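Local coordinates for beta-1,3-glucanosyltransferase (Rhizomucor miehei CAU432, PDB 4WTP), which belongs to glycoside hydrolase family 17 and folds as a single-chain (beta/alpha)8, or TIM-type, barrel, at residues I40-N45 with V69-L74; M92-G97 with V122-G127; G160-T165 with E179-M184; F172-V177 with A213-P218. All blocks are in the same frame, centred on the assembly; numbering follows the deposited sequence. Where two conformers were deposited one is given.

Contact 1: I40-N45 with V69-L74; sequences INYGVN and VRTFAL
Ile40 and Asn41 pair in parallel with Val69 and Arg70, Tyr42 N donating to Arg70 O at 2.9 Å while Arg70 N reaches Ile40 O in a weak, bent bond of 3.0 Å. On the face that carries Asn41 and Arg70 the two side chains run alongside each other, and Arg70 NH2 donates to Asn41 OD1 at 2.9 Å. A bend at chi2 (-84°) turns the arginine so that its guanidinium lies over a face of the Phe72 ring, with Phe72 CE1 3.3 Å above the guanidinium plane. These are neighbouring inner strands of a (beta/alpha)8 barrel, linked through helix 52-62 as a beta-alpha-beta unit; Asn41 and Arg70 face the barrel interior, where Asn41 ND2 also donates to Ser222 O. An amide suits Asn41 because it can accept and donate at once. Val69 takes the other face and packs against Phe59 and Leu62 of the helix. Tyr42, its CG anti to the backbone N (chi1 175°), swings its ring away from Arg70 and bonds through OH to Asp58. Past the paired residues water 1 joins the segments, giving a hydrogen to Tyr42 O (2.7 Å) and accepting one from Phe72 N.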
# COMPACT_ATOMS: atom_id res chain seq x y z
N ILE A 40 4.08 -0.12 6.07
CA ILE A 40 3.32 -1.36 5.90
C ILE A 40 1.85 -1.04 5.62
O ILE A 40 1.22 -0.18 6.28
CB ILE A 40 3.43 -2.26 7.15
CG1 ILE A 40 4.88 -2.56 7.53
CG2 ILE A 40 2.79 -3.60 6.90
CD1 ILE A 40 5.03 -3.27 8.86
N ASN A 41 1.30 -1.75 4.63
CA ASN A 41 -0.10 -1.66 4.30
C ASN A 41 -0.96 -2.25 5.41
O ASN A 41 -0.65 -3.33 5.92
CB ASN A 41 -0.37 -2.38 2.99
CG ASN A 41 0.17 -1.58 1.80
OD1 ASN A 41 -0.21 -0.42 1.59
ND2 ASN A 41 1.07 -2.17 1.06
N TYR A 42 -2.03 -1.55 5.76
CA TYR A 42 -2.89 -1.94 6.87
C TYR A 42 -4.32 -2.08 6.40
O TYR A 42 -4.97 -1.09 6.10
CB TYR A 42 -2.75 -0.90 8.00
CG TYR A 42 -3.69 -1.13 9.15
CD1 TYR A 42 -3.46 -2.16 10.05
CD2 TYR A 42 -4.83 -0.34 9.32
CE1 TYR A 42 -4.31 -2.38 11.12
CE2 TYR A 42 -5.71 -0.54 10.38
CZ TYR A 42 -5.43 -1.56 11.29
OH TYR A 42 -6.27 -1.79 12.35
N GLY A 43 -4.80 -3.32 6.37
CA GLY A 43 -6.13 -3.60 5.85
C GLY A 43 -7.22 -3.35 6.87
O GLY A 43 -7.01 -3.49 8.06
N VAL A 44 -8.39 -2.95 6.37
CA VAL A 44 -9.56 -2.70 7.20
C VAL A 44 -10.72 -3.62 6.80
O VAL A 44 -11.08 -3.67 5.62
CB VAL A 44 -9.99 -1.22 7.04
CG1 VAL A 44 -11.46 -1.04 7.40
CG2 VAL A 44 -9.07 -0.33 7.87
N ASN A 45 -11.28 -4.34 7.78
CA ASN A 45 -12.48 -5.15 7.59
C ASN A 45 -13.71 -4.27 7.75
O ASN A 45 -14.08 -3.89 8.87
CB ASN A 45 -12.52 -6.30 8.61
CG ASN A 45 -13.70 -7.25 8.42
OD1 ASN A 45 -14.54 -7.06 7.54
ND2 ASN A 45 -13.74 -8.30 9.23
N VAL A 69 2.36 3.54 8.27
CA VAL A 69 1.32 2.64 7.77
C VAL A 69 0.60 3.27 6.59
O VAL A 69 0.78 4.46 6.28
CB VAL A 69 0.29 2.23 8.86
CG1 VAL A 69 0.98 1.53 10.01
CG2 VAL A 69 -0.45 3.47 9.34
N ARG A 70 -0.20 2.48 5.89
CA ARG A 70 -0.97 2.97 4.79
C ARG A 70 -2.37 2.40 4.85
O ARG A 70 -2.54 1.19 5.05
CB ARG A 70 -0.33 2.59 3.44
CG ARG A 70 -1.11 2.99 2.17
CD ARG A 70 -2.18 1.96 1.79
NE ARG A 70 -2.80 2.26 0.51
CZ ARG A 70 -2.34 1.82 -0.66
NH1 ARG A 70 -2.98 2.15 -1.79
NH2 ARG A 70 -1.25 1.07 -0.72
N THR A 71 -3.36 3.28 4.68
CA THR A 71 -4.78 2.89 4.59
C THR A 71 -5.28 3.00 3.17
O THR A 71 -4.76 3.78 2.39
CB THR A 71 -5.64 3.75 5.55
OG1 THR A 71 -5.30 5.14 5.38
CG2 THR A 71 -5.36 3.36 6.99
N PHE A 72 -6.30 2.19 2.84
CA PHE A 72 -6.78 2.07 1.47
C PHE A 72 -7.95 2.97 1.05
O PHE A 72 -8.14 3.21 -0.14
CB PHE A 72 -7.09 0.60 1.11
CG PHE A 72 -5.85 -0.24 0.94
CD1 PHE A 72 -5.19 -0.28 -0.28
CD2 PHE A 72 -5.32 -0.94 2.01
CE1 PHE A 72 -4.03 -1.04 -0.43
CE2 PHE A 72 -4.16 -1.70 1.87
CZ PHE A 72 -3.53 -1.75 0.65
N ALA A 73 -8.71 3.47 2.04
CA ALA A 73 -9.91 4.24 1.74
C ALA A 73 -10.03 5.37 2.76
O ALA A 73 -9.53 5.26 3.87
CB ALA A 73 -11.17 3.37 1.76
N LEU A 74 -10.69 6.46 2.37
CA LEU A 74 -10.92 7.56 3.31
C LEU A 74 -12.20 7.35 4.09
O LEU A 74 -12.15 7.37 5.31
CB LEU A 74 -10.99 8.91 2.59
CG LEU A 74 -9.74 9.33 1.81
CD1 LEU A 74 -10.02 10.66 1.11
CD2 LEU A 74 -8.50 9.44 2.69
O HOH W 1 -7.03 0.14 4.80

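Contact 2: M92-G97 with V122-G127; sequences MRIYLG and VSNVDG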
# COMPACT_ATOMS: atom_id res chain seq x y z
N MET A 92 3.85 8.02 14.71
CA MET A 92 4.02 7.34 13.42
C MET A 92 3.59 8.22 12.23
O MET A 92 2.93 9.24 12.42
CB MET A 92 3.24 6.00 13.41
CG MET A 92 3.61 5.00 14.51
SD MET A 92 2.63 3.45 14.57
CE MET A 92 3.43 2.54 13.21
N ARG A 93 3.95 7.80 11.01
CA ARG A 93 3.55 8.51 9.79
C ARG A 93 2.53 7.69 9.00
O ARG A 93 2.34 6.49 9.31
CB ARG A 93 4.76 8.77 8.90
CG ARG A 93 6.04 9.19 9.61
CD ARG A 93 6.04 10.66 9.88
NE ARG A 93 5.83 11.46 8.67
CZ ARG A 93 5.63 12.78 8.69
NH1 ARG A 93 5.59 13.43 9.85
NH2 ARG A 93 5.46 13.44 7.56
N ILE A 94 1.93 8.27 7.96
CA ILE A 94 0.86 7.59 7.23
C ILE A 94 0.80 7.99 5.76
O ILE A 94 0.97 9.17 5.43
CB ILE A 94 -0.52 7.79 7.93
CG1 ILE A 94 -1.57 6.86 7.35
CG2 ILE A 94 -0.96 9.25 7.95
CD1 ILE A 94 -2.82 6.73 8.22
N TYR A 95 0.48 7.04 4.88
CA TYR A 95 0.02 7.35 3.52
C TYR A 95 -1.48 7.12 3.54
O TYR A 95 -1.96 6.05 3.96
CB TYR A 95 0.62 6.39 2.48
CG TYR A 95 1.99 6.77 1.98
CD1 TYR A 95 3.12 6.65 2.78
CD2 TYR A 95 2.15 7.23 0.67
CE1 TYR A 95 4.39 7.00 2.29
CE2 TYR A 95 3.38 7.56 0.17
CZ TYR A 95 4.48 7.49 0.99
OH TYR A 95 5.72 7.80 0.48
N LEU A 96 -2.24 8.12 3.10
CA LEU A 96 -3.69 7.98 3.00
C LEU A 96 -4.10 7.61 1.58
O LEU A 96 -3.84 8.33 0.62
CB LEU A 96 -4.36 9.31 3.36
CG LEU A 96 -4.24 9.82 4.79
CD1 LEU A 96 -4.96 11.16 4.98
CD2 LEU A 96 -4.82 8.80 5.75
N GLY A 97 -4.78 6.47 1.44
CA GLY A 97 -5.30 6.04 0.15
C GLY A 97 -6.75 6.48 0.01
O GLY A 97 -7.51 6.45 1.01
N VAL A 122 -3.25 16.85 9.56
CA VAL A 122 -2.73 15.98 8.48
C VAL A 122 -1.21 16.11 8.36
O VAL A 122 -0.61 15.81 7.31
CB VAL A 122 -3.38 16.25 7.10
CG1 VAL A 122 -4.83 15.81 7.13
CG2 VAL A 122 -3.25 17.71 6.69
N SER A 123 -0.58 16.58 9.43
CA SER A 123 0.84 16.90 9.36
C SER A 123 1.75 15.68 9.23
O SER A 123 2.91 15.83 8.84
CB SER A 123 1.24 17.74 10.55
OG SER A 123 1.17 17.03 11.78
N ASN A 124 1.23 14.50 9.55
CA ASN A 124 2.08 13.30 9.48
C ASN A 124 1.81 12.48 8.24
O ASN A 124 2.22 11.31 8.17
CB ASN A 124 1.95 12.44 10.73
CG ASN A 124 0.58 11.78 10.85
OD1 ASN A 124 -0.46 12.33 10.47
ND2 ASN A 124 0.60 10.54 11.39
N VAL A 125 1.17 13.08 7.24
CA VAL A 125 0.78 12.39 6.02
C VAL A 125 1.90 12.56 5.00
O VAL A 125 2.24 13.68 4.60
CB VAL A 125 -0.55 12.94 5.45
CG1 VAL A 125 -0.85 12.38 4.06
CG2 VAL A 125 -1.71 12.66 6.39
N ASP A 126 2.45 11.44 4.53
CA ASP A 126 3.57 11.45 3.60
C ASP A 126 3.11 11.36 2.15
O ASP A 126 3.92 11.46 1.23
CB ASP A 126 4.55 10.32 3.90
CG ASP A 126 5.38 10.61 5.13
OD1 ASP A 126 5.82 11.76 5.34
OD2 ASP A 126 5.58 9.71 5.93
N GLY A 127 1.82 11.16 1.93
CA GLY A 127 1.31 11.10 0.56
C GLY A 127 -0.16 10.76 0.55
O GLY A 127 -0.66 10.12 1.50
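Arg93 and Asp126 clasp the starts of two adjacent parallel barrel strands, 93-98 and 125-132, in a largely buried contact that combines backbone pairing with a salt bridge. The short strand segments are inclined at 49° to each other, yet Ile94 pairs regularly with Val125: Ile94 N donates to Asn124 O at 3.1 Å, and Asp126 N to Ile94 O at 2.9 Å. Further along, Leu96 N meets Gly127 O at 3.0 Å. Arg93 approaches the carboxylate side-on: NH2 donates to Asp126 OD1 at 2.8 Å, from above the carboxylate plane, and NE, at 3.3 Å, to Asp126 OD2 on the syn side but tilted well out of that plane. Bends at chi2 and chi3 fold the arginine back to this position, and Asn124 CA covers one face of its guanidinium. Asp126 OD2 is also paired with Arg68, so two positive groups meet the carboxylate and would be expected to favour its charged form. Just ahead of the strands Asn124 ND2 makes a nearly straight bond (171°) to Met92 O at 2.9 Å; its amide also serves Thr87 and Gln88. The Tyr95 ring lies with one face over the peptide joining Asp126 to Gly127, an approach suited to a residue without a side chain. Gly127 N, buried beneath it, has no hydrogen-bond partner in the model. On the other face of the sheet, Val125 CG2 touches Ile94 CG2 and Leu96 CD1, both at 3.8 Å. Helix 104-119 connects the two strands, giving the beta-alpha-beta unit from which a TIM-type barrel is built.

Contact 3: G160-T165 with E179-M184; sequences GIKVAT and ELDFLM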
# COMPACT_ATOMS: atom_id res chain seq x y z
N GLY A 160 1.05 20.85 1.73
CA GLY A 160 2.37 20.26 1.44
C GLY A 160 2.30 18.75 1.24
O GLY A 160 3.33 18.07 1.35
N ILE A 161 1.11 18.21 0.96
CA ILE A 161 0.98 16.76 0.74
C ILE A 161 1.09 16.39 -0.73
O ILE A 161 0.39 16.95 -1.56
CB ILE A 161 -0.34 16.25 1.31
CG1 ILE A 161 -0.36 16.48 2.82
CG2 ILE A 161 -0.54 14.78 0.96
CD1 ILE A 161 -1.68 16.13 3.45
N LYS A 162 1.99 15.46 -1.03
CA LYS A 162 2.22 15.04 -2.42
C LYS A 162 1.22 13.96 -2.85
O LYS A 162 0.76 13.17 -2.04
CB LYS A 162 3.65 14.51 -2.58
CG LYS A 162 4.75 15.53 -2.28
CD LYS A 162 6.15 14.92 -2.36
CE LYS A 162 7.23 15.93 -2.04
NZ LYS A 162 8.59 15.36 -2.21
N VAL A 163 0.88 13.96 -4.14
CA VAL A 163 -0.11 13.01 -4.65
C VAL A 163 0.48 11.98 -5.61
O VAL A 163 1.38 12.26 -6.41
CB VAL A 163 -1.31 13.72 -5.34
CG1 VAL A 163 -1.95 14.72 -4.40
CG2 VAL A 163 -0.88 14.40 -6.61
N ALA A 164 -0.05 10.76 -5.51
CA ALA A 164 0.35 9.66 -6.37
C ALA A 164 -0.91 8.94 -6.80
O ALA A 164 -2.00 9.23 -6.31
CB ALA A 164 1.24 8.69 -5.62
N THR A 165 -0.76 8.02 -7.74
CA THR A 165 -1.74 6.96 -7.90
C THR A 165 -1.00 5.63 -7.88
O THR A 165 0.21 5.60 -8.11
CB THR A 165 -2.54 7.15 -9.19
OG1 THR A 165 -3.75 6.36 -9.11
CG2 THR A 165 -1.69 6.82 -10.42
N GLU A 179 0.17 14.53 -14.07
CA GLU A 179 -0.51 15.18 -12.96
C GLU A 179 0.05 14.77 -11.59
O GLU A 179 -0.31 15.38 -10.59
CB GLU A 179 -2.02 14.93 -13.02
CG GLU A 179 -2.70 15.42 -14.29
CD GLU A 179 -2.39 16.88 -14.63
OE1 GLU A 179 -2.33 17.70 -13.70
OE2 GLU A 179 -2.18 17.21 -15.82
N LEU A 180 0.88 13.71 -11.56
CA LEU A 180 1.32 13.12 -10.31
C LEU A 180 2.53 13.85 -9.75
O LEU A 180 3.33 14.43 -10.49
CB LEU A 180 1.73 11.67 -10.56
CG LEU A 180 0.70 10.73 -11.15
CD1 LEU A 180 1.28 9.32 -11.25
CD2 LEU A 180 -0.55 10.71 -10.28
N ASP A 181 2.71 13.76 -8.44
CA ASP A 181 3.99 14.08 -7.84
C ASP A 181 4.94 12.87 -7.86
O ASP A 181 6.14 13.03 -8.09
CB ASP A 181 3.81 14.60 -6.42
CG ASP A 181 3.06 15.91 -6.36
OD1 ASP A 181 3.45 16.83 -7.11
OD2 ASP A 181 2.09 16.03 -5.61
N PHE A 182 4.40 11.68 -7.63
CA PHE A 182 5.17 10.45 -7.73
C PHE A 182 4.25 9.30 -8.11
O PHE A 182 3.03 9.39 -8.03
CB PHE A 182 5.96 10.14 -6.44
CG PHE A 182 5.11 9.97 -5.21
CD1 PHE A 182 4.56 11.06 -4.54
CD2 PHE A 182 4.83 8.69 -4.72
CE1 PHE A 182 3.77 10.88 -3.41
CE2 PHE A 182 4.07 8.51 -3.57
CZ PHE A 182 3.52 9.60 -2.92
N LEU A 183 4.86 8.18 -8.53
CA LEU A 183 4.12 7.00 -8.95
C LEU A 183 4.26 5.93 -7.89
O LEU A 183 5.31 5.85 -7.23
CB LEU A 183 4.72 6.46 -10.25
CG LEU A 183 4.61 7.27 -11.54
CD1 LEU A 183 5.46 8.52 -11.51
CD2 LEU A 183 4.96 6.41 -12.74
N MET A 184 3.24 5.09 -7.74
CA MET A 184 3.39 3.93 -6.86
C MET A 184 2.93 2.66 -7.57
O MET A 184 1.82 2.57 -8.10
CB MET A 184 2.58 4.08 -5.57
CG MET A 184 2.88 5.33 -4.76
SD MET A 184 2.28 5.29 -2.99
CE MET A 184 3.69 4.43 -2.22
O HOH W 2 0.85 18.05 -4.13
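This contact brings together the two strands of a beta-alpha-beta unit in the barrel wall, 163-167 and 182-186, joined through the short helix 174-177. Asp181 and Val163 tie their starts. Asp181 OD2 uses its anti lone pair to accept from Val163 N at 2.8 Å, almost straight at 168°, and Asp181 N returns a bond to Val163 O at 2.9 Å. The same carbonyl takes a second, weak bond from Phe182 N. Water 2 spans Ile161 O and Asp181 OD2, while Asp181 OD1 forms a salt bridge with Lys153. Further on, Met184 N donates to Thr165 O at 3.1 Å. Between these bonds the pairing opens, and Ala164 CB sits over a face of the Phe182 ring, 3.6 Å from its centroid and 16° off the normal, a CH-pi contact for which a single methyl is compact enough. With chi1 at 60°, the ring turns back across the neighbouring strand, where Lys162 CB meets its edge. Thr165 N and Phe182 O are buried without a partner. The carboxylate thus replaces a backbone carbonyl as acceptor for Val163 N; Lys153 at one oxygen, and water 2 with Val163 N at the other, probably stabilise its negative charge.

Contact 4: F172-V177 with A213-P218; sequences FPEVVV and ASLGKP
Lys217 NZ, in the conformer described, gives a hydrogen bond of 2.6 Å to Val177 O, the carbonyl at the end of the short helix 174-177, and another to Leu180 O just beyond it. The lysine chain is extended from CG to NZ, which lets it span from its turn to the helix end, its CD and CE lying against the same carbonyl. Val177 is the main apolar residue of the contact. Its CG1, anti to the backbone N (chi1 175°), points to the opposite loop and touches Ser214 O at 3.5 Å and Leu215 CD1 at 3.7 Å; its CG2 rests on Ala213 O at 3.6 Å. A branched side chain suits this place, since its two methyls spread over the loop backbone. Beside it, Ala213 CB meets Phe172 CB at 4.0 Å, and water 3 donates to both Phe172 O and Ala213 O. The loop that receives these groups follows helix 196-212 and leads into strand 219-223. It folds as a type I' turn from Ser214 to Lys217, closed by Lys217 N bonding to Ser214 O at 2.9 Å. Leu215 breaks from the helix with positive phi, and at Gly216 a side chain would press on the preceding carbonyl, so glycine suits it. Ser214 OG accepts from Gly216 N in an ST turn and donates to Val211 O. A turn closed by its own hydrogen bonds presents the lysine, and its ammonium group, set between the last carbonyl of the helix, Val177 O, and Leu180 O in the loop after it, would complement their partial negative charge.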
# COMPACT_ATOMS: atom_id res chain seq x y z
N PHE A 172 0.51 3.18 -16.42
CA PHE A 172 0.90 4.55 -16.09
C PHE A 172 0.99 5.40 -17.38
O PHE A 172 2.07 5.74 -17.83
CB PHE A 172 2.21 4.57 -15.31
CG PHE A 172 2.03 4.19 -13.87
CD1 PHE A 172 1.62 5.15 -12.94
CD2 PHE A 172 2.24 2.87 -13.43
CE1 PHE A 172 1.44 4.81 -11.59
CE2 PHE A 172 2.06 2.54 -12.09
CZ PHE A 172 1.65 3.50 -11.19
N PRO A 173 -0.16 5.74 -17.98
CA PRO A 173 -0.16 6.53 -19.22
C PRO A 173 0.28 7.96 -18.93
O PRO A 173 0.06 8.49 -17.82
CB PRO A 173 -1.62 6.49 -19.65
CG PRO A 173 -2.37 6.34 -18.34
CD PRO A 173 -1.53 5.40 -17.54
N GLU A 174 0.82 8.60 -19.96
CA GLU A 174 1.44 9.88 -19.83
C GLU A 174 0.49 10.94 -19.27
O GLU A 174 0.91 11.76 -18.47
CB GLU A 174 1.99 10.31 -21.20
CG GLU A 174 2.81 11.57 -21.15
CD GLU A 174 3.40 11.95 -22.49
OE1 GLU A 174 3.09 11.32 -23.53
OE2 GLU A 174 4.18 12.92 -22.50
N VAL A 175 -0.77 10.93 -19.70
CA VAL A 175 -1.70 11.98 -19.26
C VAL A 175 -1.92 11.93 -17.76
O VAL A 175 -2.13 12.96 -17.12
CB VAL A 175 -3.04 11.94 -20.00
CG1 VAL A 175 -2.86 12.41 -21.44
CG2 VAL A 175 -3.69 10.56 -19.94
N VAL A 176 -1.87 10.72 -17.18
CA VAL A 176 -1.97 10.56 -15.73
C VAL A 176 -0.68 10.97 -15.03
O VAL A 176 -0.68 11.75 -14.07
CB VAL A 176 -2.37 9.11 -15.36
CG1 VAL A 176 -2.25 8.87 -13.86
CG2 VAL A 176 -3.79 8.81 -15.82
N VAL A 177 0.43 10.46 -15.54
CA VAL A 177 1.72 10.67 -14.87
C VAL A 177 2.07 12.17 -14.82
O VAL A 177 2.60 12.66 -13.82
CB VAL A 177 2.83 9.86 -15.55
CG1 VAL A 177 4.18 10.18 -14.92
CG2 VAL A 177 2.57 8.36 -15.39
N ALA A 213 8.01 4.71 -17.44
CA ALA A 213 6.79 5.52 -17.66
C ALA A 213 6.73 6.77 -16.78
O ALA A 213 5.75 7.50 -16.80
CB ALA A 213 5.55 4.66 -17.42
N SER A 214 7.76 6.99 -15.97
CA SER A 214 7.70 7.92 -14.86
C SER A 214 7.87 9.39 -15.22
O SER A 214 7.64 10.24 -14.35
CB SER A 214 8.79 7.58 -13.81
OG SER A 214 10.07 7.88 -14.35
N LEU A 215 8.28 9.68 -16.46
CA LEU A 215 8.63 11.05 -16.87
C LEU A 215 9.70 11.62 -15.93
O LEU A 215 9.83 12.83 -15.73
CB LEU A 215 7.39 11.96 -16.94
CG LEU A 215 6.23 11.46 -17.80
CD1 LEU A 215 5.04 12.43 -17.74
CD2 LEU A 215 6.69 11.28 -19.24
N GLY A 216 10.50 10.73 -15.33
CA GLY A 216 11.53 11.14 -14.39
C GLY A 216 11.11 11.43 -12.96
O GLY A 216 11.95 11.82 -12.14
N LYS A 217 9.82 11.23 -12.67
CA LYS A 217 9.29 11.47 -11.33
C LYS A 217 9.62 10.29 -10.42
O LYS A 217 9.86 9.18 -10.89
CB LYS A 217 7.79 11.69 -11.43
CG LYS A 217 7.44 12.94 -12.20
CD LYS A 217 5.94 13.14 -12.28
CE LYS A 217 5.60 14.43 -13.01
NZ LYS A 217 4.15 14.68 -13.11
N PRO A 218 9.64 10.51 -9.09
CA PRO A 218 9.96 9.38 -8.20
C PRO A 218 8.97 8.24 -8.32
O PRO A 218 7.76 8.47 -8.53
CB PRO A 218 9.89 10.00 -6.81
CG PRO A 218 10.14 11.47 -7.01
CD PRO A 218 9.49 11.77 -8.35
O HOH W 3 3.79 7.94 -18.56

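Contacts 1, 2 and 3 all lie on one parallel barrel sheet, while contact 4 packs the segments that lead into its later strands. Contacts 1 and 2, with centres about 11 Å apart, are neighbours through strands 68-71 and 93-98, where Val69 O and Tyr95 N lie 3.0 Å apart. Contacts 2 and 3, about 13 Å apart, meet inside the barrel: Tyr95 CE2 is 3.7 Å from Phe182 CZ. Contacts 3 and 4 are closest, about 10 Å between centres, and their segments interleave along the chain; Leu183 N lies 2.9 Å from Pro218 O. Contacts 1 and 4 stand about 24 Å apart and do not touch.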